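DevB protein (Vibrio cholerae O1 biovar eltor str. N16961, PDB 1Y89) probably acts as a 6-phosphogluconolactonase, hydrolysing 6-phosphogluconolactone to 6-phosphogluconate in the pentose phosphate pathway. Local coordinates at residues M1-V13 / G223-A235. Sequence-based numbering, arbitrary orientation.
Sequences MINHKIFPTADAV and GVTEWYLDSDAAA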
loop_
_atom_site.group_PDB
_atom_site.type_symbol
_atom_site.label_atom_id
_atom_site.label_comp_id
_atom_site.label_asym_id
_atom_site.label_seq_id
_atom_site.Cartn_x
_atom_site.Cartn_y
_atom_site.Cartn_z
HETATM N N MSE A 1 -7.719 -7.963 1.553
HETATM C CA MSE A 1 -6.265 -7.722 1.828
HETATM C C MSE A 1 -6.087 -6.577 2.835
HETATM O O MSE A 1 -7.003 -5.758 3.033
HETATM C CB MSE A 1 -5.477 -7.547 0.517
HETATM C CG MSE A 1 -5.685 -6.262 -0.242
HETATM SE SE MSE A 1 -4.343 -4.853 0.288
HETATM C CE MSE A 1 -3.359 -4.619 -1.488
ATOM N N ILE A 2 -4.940 -6.564 3.508
ATOM C CA ILE A 2 -4.634 -5.504 4.449
ATOM C C ILE A 2 -3.355 -4.768 4.027
ATOM O O ILE A 2 -2.354 -5.401 3.670
ATOM C CB ILE A 2 -4.590 -6.012 5.922
ATOM C CG1 ILE A 2 -4.261 -4.861 6.892
ATOM C CG2 ILE A 2 -3.560 -7.121 6.104
ATOM C CD1 ILE A 2 -4.859 -5.062 8.299
ATOM N N ASN A 3 -3.424 -3.443 4.057
ATOM C CA ASN A 3 -2.336 -2.561 3.636
ATOM C C ASN A 3 -1.961 -1.650 4.805
ATOM O O ASN A 3 -2.805 -0.939 5.332
ATOM C CB ASN A 3 -2.865 -1.772 2.435
ATOM C CG ASN A 3 -1.812 -1.003 1.687
ATOM O OD1 ASN A 3 -0.603 -1.215 1.837
ATOM N ND2 ASN A 3 -2.280 -0.107 0.817
ATOM N N HIS A 4 -0.722 -1.724 5.282
ATOM C CA HIS A 4 -0.232 -0.800 6.309
ATOM C C HIS A 4 0.779 0.133 5.662
ATOM O O HIS A 4 1.739 -0.329 4.980
ATOM C CB HIS A 4 0.546 -1.525 7.413
ATOM C CG HIS A 4 -0.215 -2.595 8.134
ATOM N ND1 HIS A 4 -0.642 -3.757 7.523
ATOM C CD2 HIS A 4 -0.529 -2.726 9.446
ATOM C CE1 HIS A 4 -1.231 -4.535 8.417
ATOM N NE2 HIS A 4 -1.171 -3.934 9.592
ATOM N N LYS A 5 0.603 1.426 5.888
ATOM C CA LYS A 5 1.520 2.415 5.343
ATOM C C LYS A 5 2.077 3.259 6.478
ATOM O O LYS A 5 1.317 3.768 7.295
ATOM C CB LYS A 5 0.804 3.304 4.338
ATOM C CG LYS A 5 0.129 2.555 3.205
ATOM C CD LYS A 5 -0.332 3.540 2.139
ATOM C CE LYS A 5 -0.709 2.822 0.864
ATOM N NZ LYS A 5 -0.104 3.572 -0.261
ATOM N N ILE A 6 3.396 3.400 6.536
ATOM C CA ILE A 6 4.043 4.288 7.531
ATOM C C ILE A 6 4.778 5.383 6.758
ATOM O O ILE A 6 5.664 5.094 5.963
ATOM C CB ILE A 6 5.005 3.510 8.464
ATOM C CG1 ILE A 6 4.277 2.318 9.156
ATOM C CG2 ILE A 6 5.708 4.466 9.502
ATOM C CD1 ILE A 6 5.221 1.388 9.895
ATOM N N PHE A 7 4.346 6.617 6.973
ATOM C CA PHE A 7 4.847 7.809 6.290
ATOM C C PHE A 7 5.726 8.574 7.249
ATOM O O PHE A 7 5.517 8.521 8.467
ATOM C CB PHE A 7 3.688 8.734 5.890
ATOM C CG PHE A 7 2.752 8.152 4.840
ATOM C CD1 PHE A 7 1.675 7.348 5.206
ATOM C CD2 PHE A 7 2.961 8.425 3.480
ATOM C CE1 PHE A 7 0.807 6.830 4.224
ATOM C CE2 PHE A 7 2.113 7.896 2.504
ATOM C CZ PHE A 7 1.044 7.118 2.875
ATOM N N PRO A 8 6.664 9.345 6.705
ATOM C CA PRO A 8 7.605 10.058 7.571
ATOM C C PRO A 8 6.991 11.288 8.279
ATOM O O PRO A 8 7.522 11.726 9.292
ATOM C CB PRO A 8 8.714 10.472 6.592
ATOM C CG PRO A 8 7.963 10.704 5.269
ATOM C CD PRO A 8 6.903 9.601 5.257
ATOM N N THR A 9 5.889 11.839 7.740
ATOM C CA THR A 9 5.314 13.094 8.242
ATOM C C THR A 9 3.806 13.032 8.040
ATOM O O THR A 9 3.325 12.255 7.194
ATOM C CB THR A 9 5.816 14.345 7.463
ATOM O OG1 THR A 9 5.366 14.257 6.116
ATOM C CG2 THR A 9 7.373 14.494 7.477
ATOM N N ALA A 10 3.061 13.843 8.799
ATOM C CA ALA A 10 1.613 13.957 8.584
ATOM C C ALA A 10 1.321 14.546 7.202
ATOM O O ALA A 10 0.319 14.183 6.580
ATOM C CB ALA A 10 0.955 14.833 9.672
ATOM N N ASP A 11 2.161 15.493 6.746
ATOM C CA ASP A 11 1.974 16.071 5.393
ATOM C C ASP A 11 1.952 14.959 4.317
ATOM O O ASP A 11 1.160 15.002 3.399
ATOM C CB ASP A 11 3.095 17.074 5.039
ATOM C CG ASP A 11 2.868 18.487 5.628
ATOM O OD1 ASP A 11 1.726 18.869 5.944
ATOM O OD2 ASP A 11 3.851 19.252 5.739
ATOM N N ALA A 12 2.853 13.984 4.442
ATOM C CA ALA A 12 2.996 12.898 3.453
ATOM C C ALA A 12 1.784 12.007 3.479
ATOM O O ALA A 12 1.366 11.525 2.428
ATOM C CB ALA A 12 4.238 12.056 3.750
ATOM N N VAL A 13 1.240 11.755 4.673
ATOM C CA VAL A 13 -0.032 10.985 4.779
ATOM C C VAL A 13 -1.119 11.664 3.977
ATOM O O VAL A 13 -1.768 11.060 3.131
ATOM C CB VAL A 13 -0.530 10.854 6.259
ATOM C CG1 VAL A 13 -1.900 10.188 6.273
ATOM C CG2 VAL A 13 0.487 10.055 7.139
ATOM N N GLY A 223 -12.755 -6.475 0.522
ATOM C CA GLY A 223 -11.884 -5.488 -0.105
ATOM C C GLY A 223 -10.664 -5.189 0.750
ATOM O O GLY A 223 -10.179 -6.052 1.481
ATOM N N VAL A 224 -10.208 -3.936 0.687
ATOM C CA VAL A 224 -8.975 -3.503 1.301
ATOM C C VAL A 224 -9.210 -2.810 2.668
ATOM O O VAL A 224 -10.062 -1.915 2.774
ATOM C CB VAL A 224 -8.262 -2.511 0.333
ATOM C CG1 VAL A 224 -6.957 -1.991 0.930
ATOM C CG2 VAL A 224 -7.943 -3.268 -0.986
ATOM N N THR A 225 -8.456 -3.217 3.689
ATOM C CA THR A 225 -8.448 -2.474 4.950
ATOM C C THR A 225 -7.042 -1.881 5.081
ATOM O O THR A 225 -6.059 -2.610 4.928
ATOM C CB THR A 225 -8.713 -3.396 6.137
ATOM O OG1 THR A 225 -9.977 -4.032 5.969
ATOM C CG2 THR A 225 -8.741 -2.605 7.444
ATOM N N GLU A 226 -6.947 -0.588 5.366
ATOM C CA GLU A 226 -5.651 0.073 5.447
ATOM C C GLU A 226 -5.445 0.737 6.777
ATOM O O GLU A 226 -6.399 1.267 7.387
ATOM C CB GLU A 226 -5.539 1.150 4.363
ATOM C CG GLU A 226 -5.794 0.597 3.001
ATOM C CD GLU A 226 -5.693 1.624 1.913
ATOM O OE1 GLU A 226 -6.314 2.711 2.024
ATOM O OE2 GLU A 226 -4.986 1.318 0.939
ATOM N N TRP A 227 -4.183 0.781 7.180
ATOM C CA TRP A 227 -3.745 1.559 8.313
ATOM C C TRP A 227 -2.704 2.561 7.814
ATOM O O TRP A 227 -1.653 2.160 7.281
ATOM C CB TRP A 227 -3.129 0.632 9.381
ATOM C CG TRP A 227 -4.187 -0.263 9.992
ATOM C CD1 TRP A 227 -4.698 -1.404 9.475
ATOM C CD2 TRP A 227 -4.901 -0.004 11.192
ATOM N NE1 TRP A 227 -5.687 -1.904 10.311
ATOM C CE2 TRP A 227 -5.818 -1.057 11.375
ATOM C CE3 TRP A 227 -4.831 1.009 12.152
ATOM C CZ2 TRP A 227 -6.673 -1.125 12.479
ATOM C CZ3 TRP A 227 -5.690 0.936 13.262
ATOM C CH2 TRP A 227 -6.596 -0.115 13.401
ATOM N N TYR A 228 -3.001 3.849 7.947
ATOM C CA TYR A 228 -2.071 4.919 7.534
ATOM C C TYR A 228 -1.479 5.496 8.819
ATOM O O TYR A 228 -2.222 6.061 9.627
ATOM C CB TYR A 228 -2.839 6.053 6.824
ATOM C CG TYR A 228 -3.120 5.807 5.348
ATOM C CD1 TYR A 228 -3.847 4.703 4.933
ATOM C CD2 TYR A 228 -2.666 6.687 4.377
ATOM C CE1 TYR A 228 -4.075 4.471 3.584
ATOM C CE2 TYR A 228 -2.888 6.474 3.032
ATOM C CZ TYR A 228 -3.589 5.352 2.640
ATOM O OH TYR A 228 -3.780 5.101 1.304
ATOM N N LEU A 229 -0.173 5.343 9.030
ATOM C CA LEU A 229 0.435 5.876 10.244
ATOM C C LEU A 229 1.538 6.847 9.862
ATOM O O LEU A 229 2.094 6.758 8.762
ATOM C CB LEU A 229 1.092 4.747 11.064
ATOM C CG LEU A 229 0.305 3.475 11.428
ATOM C CD1 LEU A 229 1.155 2.636 12.365
ATOM C CD2 LEU A 229 -1.045 3.699 12.024
ATOM N N ASP A 230 1.879 7.742 10.785
ATOM C CA ASP A 230 3.137 8.443 10.671
ATOM C C ASP A 230 4.143 7.790 11.603
ATOM O O ASP A 230 3.781 6.879 12.370
ATOM C CB ASP A 230 2.984 9.963 10.912
ATOM C CG ASP A 230 2.468 10.313 12.305
ATOM O OD1 ASP A 230 2.063 9.425 13.086
ATOM O OD2 ASP A 230 2.459 11.522 12.618
ATOM N N SER A 231 5.408 8.213 11.503
ATOM C CA SER A 231 6.473 7.648 12.297
ATOM C C SER A 231 6.119 7.707 13.768
ATOM O O SER A 231 6.331 6.726 14.492
ATOM C CB SER A 231 7.790 8.415 12.049
ATOM O OG SER A 231 8.238 8.082 10.751
ATOM N N ASP A 232 5.548 8.834 14.203
ATOM C CA ASP A 232 5.189 8.985 15.621
ATOM C C ASP A 232 4.188 7.933 16.083
ATOM O O ASP A 232 4.400 7.275 17.097
ATOM C CB ASP A 232 4.658 10.388 15.922
ATOM C CG ASP A 232 5.783 11.434 16.014
ATOM O OD1 ASP A 232 6.971 11.051 15.999
ATOM O OD2 ASP A 232 5.463 12.625 16.111
ATOM N N ALA A 233 3.108 7.737 15.327
ATOM C CA ALA A 233 2.124 6.716 15.718
ATOM C C ALA A 233 2.694 5.290 15.629
ATOM O O ALA A 233 2.230 4.369 16.331
ATOM C CB ALA A 233 0.871 6.844 14.850
ATOM N N ALA A 234 3.678 5.092 14.751
ATOM C CA ALA A 234 4.306 3.772 14.559
ATOM C C ALA A 234 5.470 3.501 15.505
ATOM O O ALA A 234 6.069 2.412 15.451
ATOM C CB ALA A 234 4.816 3.628 13.101
ATOM N N ALA A 235 5.794 4.472 16.364
ATOM C CA ALA A 235 7.039 4.438 17.146
ATOM C C ALA A 235 7.239 3.168 17.990
ATOM O O ALA A 235 8.380 2.734 18.186
ATOM C CB ALA A 235 7.158 5.692 18.017
HETATM O O HOH W 1 4.120 13.305 11.813
#
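Asn-3 turns CG away from its backbone N (chi1 -169°), while Glu-226 keeps CG beside its own N (chi1 -55°). The backbones form a parallel strand pair, 2-7 beside 224-230, at one end of the chain's Rossmann-like mixed sheet. The side chains of Asn-3 and Glu-226 therefore run side by side, and Asn-3 ND2 donates to Glu-226 OE2 at 3.1 Å. ND2 comes to the anti side of OE2, 30° out of the carboxylate plane. Glu-226 OE1 is held by Arg-186 and Ser-188, so both carboxylate oxygens are bonded. Asn-3 and Lys-5 each use N and O to grip strand 224-230, as in Leu-229 N to Lys-5 O at 2.8 Å. The other side of strand 2-7 pairs antiparallel with a strand of the second subunit, so the sheet continues across the dimer.

Next to Asn-3, the Lys-5 chain runs alongside Tyr-228 and sets CD over one ring face, a CH-pi contact 4.1 Å from the centroid. Phe-7 CE1 meets Tyr-228 CD2 at 3.5 Å, the two rings nearly parallel but displaced past each other. Val-13, from helix 10-25, reaches the Tyr-228 edge with CG1. The sheet's other face carries Ile-2, whose CD1 meets the Trp-227 edge, and Ile-6, whose CG2 packs 3.8 Å from Ala-234 CB. Where the strands end, Asp-230 is the N-cap of the short, weakly bonded helix 231-234, its OD1 accepting from Gly-193 N and also from Ala-233 N at 3.0 Å.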